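Local coordinates for uncharacterized protein VPA0106 (Vibrio parahaemolyticus, PDB 3U07), which is of unknown function, combines DUF1254 and DUF1214 family regions in one chain, and is probably exported, at residues 92-97 with 189-194; 141-146 with 154-159; 349-354 with 411-416; 313-318 with 420-425; 81-86 with 178-183. The protein carries 2 engineered substitutions. All coordinates share one frame; numbering follows the deposited sequence.

From the N terminus, 81-86 opens contact 5 and 92-97 opens contact 1. Contact 2 then closes the short loop from 141-146 to 154-159, nested inside both. The chain returns through 178-183 and 189-194, closing contact 5 and then contact 1, so these two cross. Contacts 1 and 2 serve the same mixed sheet and touch where Trp143 packs on Pro95 and Leu191; contact 5 covers a neighbouring antiparallel sheet with a helix. Far along, 313-318 opens contact 4, which encloses contact 3 and shares a sheet with it. Asp81 of contact 5 bonds to Ser349 and Tyr415 of contact 3, tying the DUF1254 and DUF1214 regions together.

Contact 1: 92-97 with 189-194; sequences AAEPVI and RTLSEY
The Tyr194 ring carries Ile97 CD1 over the centre of one face, with the methyl 3.5 Å from the ring centroid and 14° off the normal, a CH-pi contact. The two side chains stand nearly perpendicular, and Ile97 CG2 also comes within 3.9 Å of Tyr194 CE1. The ring in turn sets its own CD1 over the middle of one face of the Arg189 guanidinium; at the edge of that group, in plane, Arg189 NE donates to a water that itself donates to Ile97 O. Arg189 NH2 goes on to Ser99 OG, and Tyr194 OH to Ser150 OG. Beneath the side chains, Ile97 and Arg189 form an antiparallel hydrogen-bonded pair, Ile97 N lying 2.7 Å from Arg189 O in a nearly straight bond (177°), and Val96 and Thr190 the next, non-hydrogen-bonded pair. Leu191 N, 2.9 Å from Pro95 O, prolongs the pairing. Glu94, its chain extended beyond CG, brings its carboxylate to the helix start: OE1 takes Ser192 N at 2.8 Å, 33° out of the carboxylate plane, while OE2 uses its syn lone pair for Ser192 OG, also at 2.8 Å. Thr190 OG1 accepts from Glu193 N. This is a sheet-edge strand running straight into a helix, with a threonine N-cap and a glutamate from the neighbouring chain segment binding the first turn.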
# COMPACT_ATOMS: atom_id res chain seq x y z
N ALA A 92 1.07 -17.85 12.74
CA ALA A 92 0.49 -19.19 12.83
C ALA A 92 0.82 -19.92 14.12
O ALA A 92 -0.07 -20.39 14.81
CB ALA A 92 0.94 -20.04 11.64
N ALA A 93 2.11 -20.01 14.45
CA ALA A 93 2.53 -20.73 15.65
C ALA A 93 2.22 -19.97 16.93
O ALA A 93 1.85 -20.56 17.93
CB ALA A 93 4.03 -21.04 15.58
N GLU A 94 2.36 -18.65 16.87
CA GLU A 94 2.11 -17.81 18.03
C GLU A 94 2.10 -16.34 17.60
O GLU A 94 2.50 -16.01 16.49
CB GLU A 94 3.20 -18.03 19.08
CG GLU A 94 4.59 -17.70 18.56
CD GLU A 94 5.65 -17.79 19.64
OE1 GLU A 94 5.39 -17.30 20.76
OE2 GLU A 94 6.74 -18.34 19.37
N PRO A 95 1.64 -15.44 18.49
CA PRO A 95 1.61 -14.01 18.17
C PRO A 95 3.00 -13.44 17.94
O PRO A 95 4.00 -14.04 18.33
CB PRO A 95 0.94 -13.40 19.40
CG PRO A 95 0.03 -14.49 19.87
CD PRO A 95 0.92 -15.71 19.74
N VAL A 96 3.04 -12.27 17.32
CA VAL A 96 4.30 -11.59 17.03
C VAL A 96 4.14 -10.14 17.42
O VAL A 96 3.09 -9.52 17.22
CB VAL A 96 4.65 -11.70 15.53
CG1 VAL A 96 3.55 -11.09 14.69
CG2 VAL A 96 5.97 -11.00 15.25
N ILE A 97 5.20 -9.59 17.99
CA ILE A 97 5.19 -8.21 18.45
C ILE A 97 6.16 -7.34 17.67
O ILE A 97 7.35 -7.66 17.54
CB ILE A 97 5.52 -8.16 19.96
CG1 ILE A 97 4.39 -8.84 20.75
CG2 ILE A 97 5.72 -6.72 20.41
CD1 ILE A 97 4.75 -9.17 22.18
N ARG A 189 9.55 -9.57 17.07
CA ARG A 189 9.84 -10.71 17.94
C ARG A 189 8.59 -11.55 18.16
O ARG A 189 7.48 -11.02 18.25
CB ARG A 189 10.34 -10.22 19.30
CG ARG A 189 11.75 -9.67 19.34
CD ARG A 189 12.04 -9.08 20.71
NE ARG A 189 11.38 -7.79 20.90
CZ ARG A 189 11.36 -7.13 22.05
NH1 ARG A 189 11.96 -7.64 23.11
NH2 ARG A 189 10.75 -5.95 22.13
N THR A 190 8.76 -12.87 18.24
CA THR A 190 7.64 -13.75 18.52
C THR A 190 7.32 -13.53 20.00
O THR A 190 8.18 -13.08 20.76
CB THR A 190 7.99 -15.24 18.32
OG1 THR A 190 9.13 -15.57 19.12
CG2 THR A 190 8.28 -15.53 16.86
N LEU A 191 6.09 -13.83 20.40
CA LEU A 191 5.69 -13.66 21.79
C LEU A 191 6.66 -14.38 22.73
O LEU A 191 7.13 -13.80 23.70
CB LEU A 191 4.27 -14.19 21.99
CG LEU A 191 3.73 -14.14 23.42
CD1 LEU A 191 3.77 -12.70 23.96
CD2 LEU A 191 2.31 -14.69 23.43
N SER A 192 6.95 -15.65 22.44
CA SER A 192 7.85 -16.41 23.29
C SER A 192 9.20 -15.72 23.40
O SER A 192 9.73 -15.57 24.51
CB SER A 192 8.02 -17.84 22.76
OG SER A 192 8.53 -17.84 21.44
N GLU A 193 9.76 -15.29 22.27
CA GLU A 193 11.05 -14.60 22.28
C GLU A 193 10.92 -13.34 23.13
O GLU A 193 11.79 -13.02 23.93
CB GLU A 193 11.46 -14.19 20.86
CG GLU A 193 12.85 -13.56 20.78
CD GLU A 193 13.24 -13.13 19.37
OE1 GLU A 193 12.76 -13.75 18.40
OE2 GLU A 193 14.05 -12.18 19.24
N TYR A 194 9.81 -12.62 22.94
CA TYR A 194 9.53 -11.39 23.68
C TYR A 194 9.51 -11.65 25.18
O TYR A 194 10.00 -10.84 25.96
CB TYR A 194 8.17 -10.85 23.24
CG TYR A 194 7.78 -9.50 23.81
CD1 TYR A 194 8.21 -8.32 23.21
CD2 TYR A 194 6.93 -9.41 24.91
CE1 TYR A 194 7.80 -7.08 23.68
CE2 TYR A 194 6.51 -8.18 25.39
CZ TYR A 194 6.94 -7.02 24.77
OH TYR A 194 6.51 -5.80 25.24
O HOH W 1 9.60 -6.79 18.79

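Contact 2: 141-146 with 154-159; sequences QDWQGE and VVRVDS
The backbones draw together where Gln141 CA lies 4.9 Å from Arg156 CA; Gln141 N donates to Val157 O at 3.0 Å, carrying the parallel pairing of strands 134-140 and 153-157 one step into the loop. The Gln141 side chain bends at chi2 (67°) and lays its amide across the root of Arg156: Gln141 OE1 comes to 3.5 Å from Arg156 CB, with NE2 close by. The same NE2 makes a long, weak hydrogen bond of 3.3 Å to Asp158 OD2, the Gln141 and Asp158 chains extending alongside one another in a common direction. Asp158 OD1 also makes a long, weak ion pair with Arg287. Arg156 is likewise bent at chi2 (-74°), which turns its guanidinium toward the loop. Its NH1 donates to Trp143 O at 3.0 Å, on a carbonyl lone pair and close to the guanidinium plane, and also to Ala140 O. NH1 further sits at the edge of the Trp143 indole, 3.9 Å from CE3, the two planes 37° apart. A water, accepting from Arg156 NH2 at 2.8 Å, donates to both Trp143 O and Gly145 O. Gly145 CA in turn lies over a face of the indole toward its rim. One guanidinium therefore gathers three carbonyls: Ala140 at the end of its strand and Trp143 in the loop directly, and Gly145 through water. Its N-H groups satisfy these oxygens and probably help hold the irregular surface loop against the strand.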
# COMPACT_ATOMS: atom_id res chain seq x y z
N GLN A 141 -6.48 -14.50 14.75
CA GLN A 141 -7.79 -14.26 15.23
C GLN A 141 -8.27 -15.24 16.31
O GLN A 141 -8.94 -14.80 17.23
CB GLN A 141 -8.67 -14.22 14.02
CG GLN A 141 -10.07 -13.84 14.35
CD GLN A 141 -10.18 -12.40 14.84
OE1 GLN A 141 -10.27 -12.14 16.03
NE2 GLN A 141 -10.19 -11.47 13.90
N ASP A 142 -7.92 -16.53 16.17
CA ASP A 142 -8.32 -17.63 17.09
C ASP A 142 -7.32 -17.87 18.25
O ASP A 142 -7.52 -18.74 19.10
CB ASP A 142 -8.40 -18.95 16.31
CG ASP A 142 -7.09 -19.27 15.57
OD1 ASP A 142 -7.03 -19.04 14.34
OD2 ASP A 142 -6.13 -19.74 16.22
N TRP A 143 -6.24 -17.11 18.28
CA TRP A 143 -5.24 -17.33 19.32
C TRP A 143 -5.78 -17.15 20.73
O TRP A 143 -6.31 -16.10 21.08
CB TRP A 143 -4.04 -16.43 19.11
CG TRP A 143 -3.00 -16.65 20.16
CD1 TRP A 143 -2.14 -17.71 20.27
CD2 TRP A 143 -2.73 -15.80 21.28
NE1 TRP A 143 -1.35 -17.57 21.38
CE2 TRP A 143 -1.69 -16.40 22.02
CE3 TRP A 143 -3.26 -14.58 21.72
CZ2 TRP A 143 -1.17 -15.83 23.18
CZ3 TRP A 143 -2.75 -14.01 22.88
CH2 TRP A 143 -1.72 -14.63 23.60
N GLN A 144 -5.63 -18.19 21.54
CA GLN A 144 -6.08 -18.19 22.92
C GLN A 144 -4.85 -17.84 23.75
O GLN A 144 -3.77 -18.37 23.50
CB GLN A 144 -6.60 -19.59 23.28
CG GLN A 144 -7.75 -19.62 24.28
CD GLN A 144 -8.99 -18.91 23.75
OE1 GLN A 144 -9.29 -18.97 22.56
NE2 GLN A 144 -9.73 -18.27 24.65
N GLY A 145 -5.00 -16.95 24.72
CA GLY A 145 -3.85 -16.56 25.53
C GLY A 145 -3.98 -15.14 26.05
O GLY A 145 -4.68 -14.32 25.47
N GLU A 146 -3.29 -14.85 27.15
CA GLU A 146 -3.33 -13.53 27.74
C GLU A 146 -2.32 -12.60 27.08
O GLU A 146 -1.38 -13.05 26.44
CB GLU A 146 -3.10 -13.61 29.25
CG GLU A 146 -4.33 -14.07 30.03
CD GLU A 146 -4.08 -14.25 31.52
OE1 GLU A 146 -3.66 -15.36 31.91
OE2 GLU A 146 -4.28 -13.29 32.29
N VAL A 154 -3.21 -4.65 20.48
CA VAL A 154 -3.26 -5.98 19.91
C VAL A 154 -4.03 -5.93 18.59
O VAL A 154 -5.13 -5.38 18.52
CB VAL A 154 -4.00 -6.97 20.85
CG1 VAL A 154 -4.07 -8.35 20.20
CG2 VAL A 154 -3.28 -7.05 22.19
N VAL A 155 -3.44 -6.51 17.55
CA VAL A 155 -4.09 -6.56 16.24
C VAL A 155 -4.45 -8.01 15.92
O VAL A 155 -3.57 -8.87 15.80
CB VAL A 155 -3.15 -6.07 15.12
CG1 VAL A 155 -3.88 -6.15 13.78
CG2 VAL A 155 -2.68 -4.67 15.41
N ARG A 156 -5.75 -8.29 15.81
CA ARG A 156 -6.20 -9.64 15.47
C ARG A 156 -6.19 -9.75 13.95
O ARG A 156 -6.82 -8.94 13.27
CB ARG A 156 -7.61 -9.88 16.00
CG ARG A 156 -7.68 -9.96 17.52
CD ARG A 156 -7.13 -11.28 18.05
NE ARG A 156 -7.09 -11.31 19.51
CZ ARG A 156 -6.76 -12.38 20.23
NH1 ARG A 156 -6.43 -13.52 19.64
NH2 ARG A 156 -6.75 -12.31 21.56
N VAL A 157 -5.47 -10.73 13.40
CA VAL A 157 -5.39 -10.87 11.95
C VAL A 157 -6.08 -12.14 11.45
O VAL A 157 -6.05 -13.18 12.11
CB VAL A 157 -3.90 -10.83 11.46
CG1 VAL A 157 -3.23 -9.55 11.96
CG2 VAL A 157 -3.14 -12.05 11.96
N ASP A 158 -6.69 -12.04 10.28
CA ASP A 158 -7.42 -13.16 9.71
C ASP A 158 -6.62 -14.09 8.81
O ASP A 158 -7.12 -15.15 8.44
CB ASP A 158 -8.67 -12.64 8.99
CG ASP A 158 -9.69 -12.08 9.96
OD1 ASP A 158 -10.07 -10.90 9.81
OD2 ASP A 158 -10.12 -12.81 10.88
N SER A 159 -5.41 -13.68 8.45
CA SER A 159 -4.52 -14.54 7.67
C SER A 159 -3.28 -14.68 8.55
O SER A 159 -2.88 -13.72 9.21
CB SER A 159 -4.16 -13.92 6.31
OG SER A 159 -3.33 -12.77 6.45
O HOH W 2 -6.35 -14.40 23.34

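Contact 3: 349-354 with 411-416; sequences SVTIYG and IMRFYG
Arg413 leaves its strand with CG anti to the carbonyl carbon (chi1 -66°) and stays extended as far as NE, while Tyr353 departs with a similar chi1 of -59°, and the two ends meet above the sheet. Arg413 grips Tyr353 OH end-on: NH1 at 3.0 Å and NH2 at 3.1 Å both donate to this one oxygen, near the guanidinium plane, with ring and guanidinium planes 70° apart. Tyr353 OH is also bonded to Ile78 O. Ile411 CG2 lies over the centre of one guanidinium face, and Ile411 CG1 touches Tyr353 CE2 at 3.6 Å. A water among buried side chains ties the polar groups together, accepting from Arg413 NH1, donating to Ile411 O, and bonding Thr351 OG1 (2.6 Å) and Ser349 OG; the serine oxygen also binds Asp81 OD2. Below, Ser349-Arg413 and Thr351-Ile411 are antiparallel hydrogen-bonded pairs, Arg413 N lying 2.8 Å from Ser349 O. Between them, on the other face, Val350 CG1 meets CE of Met412, a selenomethionine, at 4.2 Å. Strand 408-417 lies between 315-319 and 347-354, 369-371 flanks 347-354 on its far side, and Val350 packs against Leu401 of strand 400-402.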
# COMPACT_ATOMS: atom_id res chain seq x y z
N SER A 349 3.20 16.72 -0.92
CA SER A 349 4.37 16.86 -1.77
C SER A 349 4.02 16.59 -3.23
O SER A 349 2.99 15.99 -3.53
CB SER A 349 5.44 15.87 -1.33
OG SER A 349 4.97 14.54 -1.46
N VAL A 350 4.87 17.04 -4.14
CA VAL A 350 4.69 16.78 -5.55
C VAL A 350 6.07 16.34 -6.01
O VAL A 350 7.06 17.01 -5.74
CB VAL A 350 4.18 18.04 -6.33
CG1 VAL A 350 3.64 19.06 -5.37
CG2 VAL A 350 5.28 18.62 -7.20
N THR A 351 6.13 15.19 -6.67
CA THR A 351 7.41 14.64 -7.12
C THR A 351 7.43 14.46 -8.63
O THR A 351 6.42 14.15 -9.25
CB THR A 351 7.67 13.27 -6.43
OG1 THR A 351 7.54 13.43 -5.01
CG2 THR A 351 9.07 12.76 -6.76
N ILE A 352 8.61 14.64 -9.23
CA ILE A 352 8.77 14.51 -10.67
C ILE A 352 9.39 13.18 -11.08
O ILE A 352 10.39 12.75 -10.52
CB ILE A 352 9.65 15.65 -11.22
CG1 ILE A 352 9.01 17.00 -10.89
CG2 ILE A 352 9.85 15.49 -12.73
CD1 ILE A 352 7.57 17.13 -11.36
N TYR A 353 8.78 12.55 -12.08
CA TYR A 353 9.26 11.26 -12.59
C TYR A 353 9.32 11.31 -14.12
O TYR A 353 8.53 12.00 -14.76
CB TYR A 353 8.30 10.14 -12.19
CG TYR A 353 8.12 9.97 -10.69
CD1 TYR A 353 8.91 9.08 -9.97
CD2 TYR A 353 7.14 10.69 -10.01
CE1 TYR A 353 8.74 8.91 -8.60
CE2 TYR A 353 6.96 10.53 -8.64
CZ TYR A 353 7.76 9.64 -7.94
OH TYR A 353 7.57 9.49 -6.59
N GLY A 354 10.27 10.58 -14.70
CA GLY A 354 10.38 10.54 -16.15
C GLY A 354 9.40 9.50 -16.67
O GLY A 354 9.25 8.45 -16.06
N ILE A 411 3.61 13.50 -9.44
CA ILE A 411 2.77 12.77 -8.50
C ILE A 411 2.62 13.60 -7.23
O ILE A 411 3.61 13.93 -6.58
CB ILE A 411 3.40 11.42 -8.08
CG1 ILE A 411 3.40 10.44 -9.27
CG2 ILE A 411 2.64 10.85 -6.89
CD1 ILE A 411 2.02 10.00 -9.72
N MSE A 412 1.39 13.96 -6.89
CA MSE A 412 1.15 14.72 -5.67
C MSE A 412 0.67 13.75 -4.60
O MSE A 412 -0.21 12.92 -4.84
CB MSE A 412 0.11 15.82 -5.90
CG MSE A 412 0.02 16.83 -4.76
SE MSE A 412 -1.03 18.41 -5.21
CE MSE A 412 -0.24 18.77 -6.92
N ARG A 413 1.26 13.83 -3.41
CA ARG A 413 0.88 12.94 -2.32
C ARG A 413 0.28 13.71 -1.15
O ARG A 413 0.74 14.81 -0.81
CB ARG A 413 2.09 12.12 -1.87
CG ARG A 413 2.58 11.15 -2.94
CD ARG A 413 3.73 10.28 -2.45
NE ARG A 413 4.02 9.20 -3.40
CZ ARG A 413 4.88 9.28 -4.40
NH1 ARG A 413 5.56 10.40 -4.61
NH2 ARG A 413 5.07 8.24 -5.20
N PHE A 414 -0.76 13.15 -0.56
CA PHE A 414 -1.44 13.79 0.56
C PHE A 414 -1.50 12.84 1.76
O PHE A 414 -2.03 11.73 1.66
CB PHE A 414 -2.87 14.18 0.16
CG PHE A 414 -2.96 14.88 -1.17
CD1 PHE A 414 -2.89 14.15 -2.36
CD2 PHE A 414 -3.14 16.26 -1.24
CE1 PHE A 414 -3.00 14.79 -3.60
CE2 PHE A 414 -3.25 16.91 -2.48
CZ PHE A 414 -3.18 16.18 -3.66
N TYR A 415 -0.95 13.29 2.88
CA TYR A 415 -0.93 12.49 4.10
C TYR A 415 -1.86 13.13 5.12
O TYR A 415 -1.61 14.23 5.60
CB TYR A 415 0.50 12.45 4.64
CG TYR A 415 1.47 11.84 3.66
CD1 TYR A 415 1.72 10.46 3.67
CD2 TYR A 415 2.12 12.62 2.72
CE1 TYR A 415 2.60 9.89 2.74
CE2 TYR A 415 2.99 12.06 1.79
CZ TYR A 415 3.22 10.70 1.80
OH TYR A 415 4.07 10.14 0.88
N GLY A 416 -2.95 12.42 5.44
CA GLY A 416 -3.91 12.94 6.39
C GLY A 416 -4.91 13.83 5.66
O GLY A 416 -5.39 14.83 6.21
O HOH W 3 5.05 13.41 -4.15

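Contact 4: 313-318 with 420-425; sequences EASYRK and AIQSGE
Arg317 reaches from its strand to the end of helix 419-423, where NH2 donates to Ile421 O at 2.9 Å with the oxygen near the guanidinium plane. The chain bends at chi2 (-65°), which also lets NH1 turn back to Tyr316 O, 2.9 Å away and in the guanidinium plane. NH1 makes a second, weak bond of 3.4 Å to Ile421 O, and a water accepting from NH1 donates to the same carbonyl. Ile421 O, near the helix's C-terminal end, also takes a weak backbone bond from Gly424 N, and the positive charge of Arg317 probably suits the helix dipole there. Arg317 NH2 also bonds to Tyr426 O and lies 3.3 Å from CA of Gly424, the first residue past the helix to leave helical angles, with positive phi. Nearer the start of the strand, Ile421 CG2 rests on Ser315 CB at 3.7 Å. Ser315 OG sits 3.8 Å from Gln422 CA but is itself bonded to Pro311 O. Strand 315-319 is an outermost strand of its antiparallel sheet and pairs with 408-417; the short helix follows that strand directly and folds back beside the edge, with Ile421 also packed on Phe414.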
# COMPACT_ATOMS: atom_id res chain seq x y z
N GLU A 313 -4.83 7.75 5.15
CA GLU A 313 -3.43 7.78 5.58
C GLU A 313 -2.60 8.41 4.47
O GLU A 313 -1.66 9.17 4.73
CB GLU A 313 -2.91 6.37 5.84
CG GLU A 313 -3.69 5.57 6.86
CD GLU A 313 -3.72 6.21 8.24
OE1 GLU A 313 -2.83 7.03 8.53
OE2 GLU A 313 -4.63 5.88 9.03
N ALA A 314 -2.94 8.08 3.23
CA ALA A 314 -2.22 8.60 2.07
C ALA A 314 -3.07 8.53 0.81
O ALA A 314 -3.62 7.49 0.47
CB ALA A 314 -0.92 7.82 1.87
N SER A 315 -3.18 9.66 0.13
CA SER A 315 -3.93 9.74 -1.12
C SER A 315 -2.96 10.28 -2.14
O SER A 315 -1.90 10.81 -1.79
CB SER A 315 -5.13 10.67 -0.98
OG SER A 315 -6.16 10.07 -0.21
N TYR A 316 -3.29 10.16 -3.42
CA TYR A 316 -2.38 10.65 -4.43
C TYR A 316 -3.10 11.13 -5.68
O TYR A 316 -4.29 10.88 -5.87
CB TYR A 316 -1.37 9.56 -4.81
CG TYR A 316 -1.87 8.57 -5.84
CD1 TYR A 316 -2.99 7.78 -5.59
CD2 TYR A 316 -1.24 8.45 -7.08
CE1 TYR A 316 -3.47 6.90 -6.56
CE2 TYR A 316 -1.72 7.57 -8.05
CZ TYR A 316 -2.83 6.80 -7.78
OH TYR A 316 -3.32 5.94 -8.75
N ARG A 317 -2.35 11.85 -6.51
CA ARG A 317 -2.85 12.37 -7.77
C ARG A 317 -1.68 12.33 -8.74
O ARG A 317 -0.52 12.46 -8.34
CB ARG A 317 -3.35 13.81 -7.63
CG ARG A 317 -4.64 13.95 -6.82
CD ARG A 317 -5.82 13.27 -7.51
NE ARG A 317 -7.08 13.59 -6.83
CZ ARG A 317 -7.53 12.98 -5.75
NH1 ARG A 317 -6.84 11.98 -5.20
NH2 ARG A 317 -8.67 13.37 -5.20
N LYS A 318 -1.98 12.13 -10.01
CA LYS A 318 -0.96 12.10 -11.04
C LYS A 318 -1.36 13.01 -12.19
O LYS A 318 -2.53 13.09 -12.56
CB LYS A 318 -0.75 10.67 -11.55
CG LYS A 318 0.08 10.60 -12.82
CD LYS A 318 0.38 9.18 -13.27
CE LYS A 318 0.95 9.17 -14.68
NZ LYS A 318 1.71 7.94 -15.02
N ALA A 420 -12.76 15.14 0.63
CA ALA A 420 -12.73 15.53 -0.78
C ALA A 420 -11.53 14.98 -1.53
O ALA A 420 -11.63 14.59 -2.70
CB ALA A 420 -12.78 17.06 -0.90
N ILE A 421 -10.38 14.95 -0.87
CA ILE A 421 -9.17 14.42 -1.49
C ILE A 421 -9.27 12.89 -1.56
O ILE A 421 -8.94 12.28 -2.57
CB ILE A 421 -7.92 14.81 -0.69
CG1 ILE A 421 -7.63 16.31 -0.87
CG2 ILE A 421 -6.73 13.96 -1.13
CD1 ILE A 421 -6.53 16.86 0.04
N GLN A 422 -9.75 12.29 -0.47
CA GLN A 422 -9.90 10.84 -0.37
C GLN A 422 -10.85 10.24 -1.40
O GLN A 422 -10.58 9.18 -1.97
CB GLN A 422 -10.43 10.45 1.01
CG GLN A 422 -9.47 10.64 2.17
CD GLN A 422 -10.15 10.37 3.50
OE1 GLN A 422 -10.83 9.35 3.66
NE2 GLN A 422 -9.97 11.27 4.45
N SER A 423 -11.97 10.92 -1.63
CA SER A 423 -13.00 10.44 -2.55
C SER A 423 -12.70 10.62 -4.03
O SER A 423 -13.37 10.02 -4.88
CB SER A 423 -14.32 11.14 -2.23
OG SER A 423 -14.24 12.52 -2.57
N GLY A 424 -11.72 11.45 -4.35
CA GLY A 424 -11.40 11.69 -5.74
C GLY A 424 -11.99 13.00 -6.23
O GLY A 424 -11.73 13.44 -7.35
N GLU A 425 -12.80 13.65 -5.38
CA GLU A 425 -13.42 14.91 -5.75
C GLU A 425 -12.36 15.98 -6.02
O GLU A 425 -12.30 16.54 -7.11
CB GLU A 425 -14.36 15.38 -4.62
CG GLU A 425 -15.20 16.60 -4.96
CD GLU A 425 -16.21 16.93 -3.88
OE1 GLU A 425 -15.84 16.93 -2.69
OE2 GLU A 425 -17.38 17.20 -4.22
O HOH W 4 -7.84 9.64 -3.78

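Contact 5: 81-86 with 178-183; sequences DTLHLM and VALNYM
Helix-on-sheet packing joins 178-183 to an outermost strand of a four-stranded antiparallel sheet: helix 173-183 follows strand 161-169 and packs on the face of that strand and of its neighbour 82-90. The helix runs almost parallel to 82-86, the segment axes 16° apart and 10.0 Å at closest approach. Leu83 and Leu85, two residues apart and hence on the same face of the strand, point toward the helix; from the helix come Ala179 and Met183, one turn apart. Met183, deposited as selenomethionine, buries the most surface and puts SE against Leu83 and CE against Leu85. Its SE sits 3.5 Å from Leu83 CB and 3.6 Å from Leu83 CD1, the two side chains nearly perpendicular. The terminal CE goes on to Leu85, whose side chain lies antiparallel alongside that of Met183; the modelled placing of the Met183 side chain is doubtful, so its close approaches carry little weight in detail. Ile168 of strand 161-169 touches both Ala179 and Met183, and Trp186 adjoins Leu85, so the apolar layer extends beyond the two segments. The contact between the segments is one of apolar packing. At the N-terminal side of this patch, Leu83 swings CG anti to its carbonyl carbon (chi1 -56°) and sets CD1 against Ala179 CB at 3.9 Å.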
# COMPACT_ATOMS: atom_id res chain seq x y z
N ASP A 81 9.61 10.84 -0.30
CA ASP A 81 9.21 11.35 1.01
C ASP A 81 9.67 10.53 2.21
O ASP A 81 9.97 11.09 3.27
CB ASP A 81 7.68 11.46 1.10
CG ASP A 81 7.05 12.17 -0.08
OD1 ASP A 81 7.71 13.06 -0.66
OD2 ASP A 81 5.89 11.86 -0.42
N THR A 82 9.74 9.21 2.06
CA THR A 82 10.09 8.36 3.19
C THR A 82 11.06 7.20 2.97
O THR A 82 11.27 6.76 1.84
CB THR A 82 8.80 7.76 3.80
OG1 THR A 82 8.05 7.10 2.77
CG2 THR A 82 7.94 8.85 4.43
N LEU A 83 11.66 6.74 4.06
CA LEU A 83 12.57 5.59 4.05
C LEU A 83 11.62 4.43 4.38
O LEU A 83 10.53 4.67 4.92
CB LEU A 83 13.63 5.72 5.14
CG LEU A 83 14.49 6.97 5.14
CD1 LEU A 83 15.35 6.98 6.40
CD2 LEU A 83 15.36 7.03 3.89
N HIS A 84 12.00 3.19 4.10
CA HIS A 84 11.08 2.10 4.38
C HIS A 84 11.68 0.84 5.00
O HIS A 84 12.87 0.56 4.87
CB HIS A 84 10.35 1.68 3.09
CG HIS A 84 11.14 0.75 2.23
ND1 HIS A 84 12.07 1.19 1.31
CD2 HIS A 84 11.20 -0.61 2.20
CE1 HIS A 84 12.66 0.15 0.75
NE2 HIS A 84 12.15 -0.96 1.27
N LEU A 85 10.81 0.10 5.68
CA LEU A 85 11.15 -1.17 6.29
C LEU A 85 10.05 -2.12 5.82
O LEU A 85 8.87 -1.78 5.85
CB LEU A 85 11.13 -1.08 7.82
CG LEU A 85 12.38 -0.54 8.52
CD1 LEU A 85 12.20 -0.69 10.03
CD2 LEU A 85 13.62 -1.31 8.07
N MSE A 86 10.44 -3.31 5.36
CA MSE A 86 9.47 -4.28 4.87
C MSE A 86 9.72 -5.66 5.43
O MSE A 86 10.84 -6.01 5.81
CB MSE A 86 9.51 -4.37 3.34
CG MSE A 86 9.11 -3.11 2.61
SE MSE A 86 9.37 -3.33 0.71
CE MSE A 86 11.17 -4.00 0.76
N VAL A 178 19.00 10.80 10.98
CA VAL A 178 18.28 10.81 12.25
C VAL A 178 17.24 9.70 12.20
O VAL A 178 17.18 8.85 13.09
CB VAL A 178 17.56 12.16 12.49
CG1 VAL A 178 16.67 12.06 13.72
CG2 VAL A 178 18.58 13.27 12.68
N ALA A 179 16.42 9.72 11.16
CA ALA A 179 15.37 8.73 10.98
C ALA A 179 15.94 7.32 10.99
O ALA A 179 15.33 6.41 11.54
CB ALA A 179 14.63 8.98 9.67
N LEU A 180 17.12 7.15 10.40
CA LEU A 180 17.77 5.85 10.35
C LEU A 180 18.10 5.34 11.74
O LEU A 180 18.02 4.13 12.00
CB LEU A 180 19.04 5.91 9.51
CG LEU A 180 18.95 5.08 8.23
CD1 LEU A 180 20.28 5.13 7.50
CD2 LEU A 180 18.58 3.64 8.58
N ASN A 181 18.51 6.23 12.64
CA ASN A 181 18.82 5.82 14.00
C ASN A 181 17.56 5.33 14.68
O ASN A 181 17.61 4.51 15.59
CB ASN A 181 19.42 6.98 14.80
CG ASN A 181 20.93 7.02 14.72
OD1 ASN A 181 21.59 5.98 14.73
ND2 ASN A 181 21.48 8.23 14.66
N TYR A 182 16.41 5.83 14.22
CA TYR A 182 15.14 5.41 14.78
C TYR A 182 14.69 4.07 14.19
O TYR A 182 14.31 3.16 14.92
CB TYR A 182 14.07 6.48 14.55
CG TYR A 182 14.11 7.60 15.56
CD1 TYR A 182 13.92 7.34 16.92
CD2 TYR A 182 14.32 8.93 15.17
CE1 TYR A 182 13.94 8.37 17.86
CE2 TYR A 182 14.34 9.96 16.11
CZ TYR A 182 14.15 9.67 17.45
OH TYR A 182 14.18 10.69 18.38
N MSE A 183 14.76 3.95 12.86
CA MSE A 183 14.34 2.72 12.20
C MSE A 183 15.12 1.51 12.71
O MSE A 183 14.59 0.40 12.74
CB MSE A 183 14.53 2.82 10.68
CG MSE A 183 14.52 4.23 10.13
SE MSE A 183 13.86 4.33 8.32
CE MSE A 183 13.92 2.46 7.85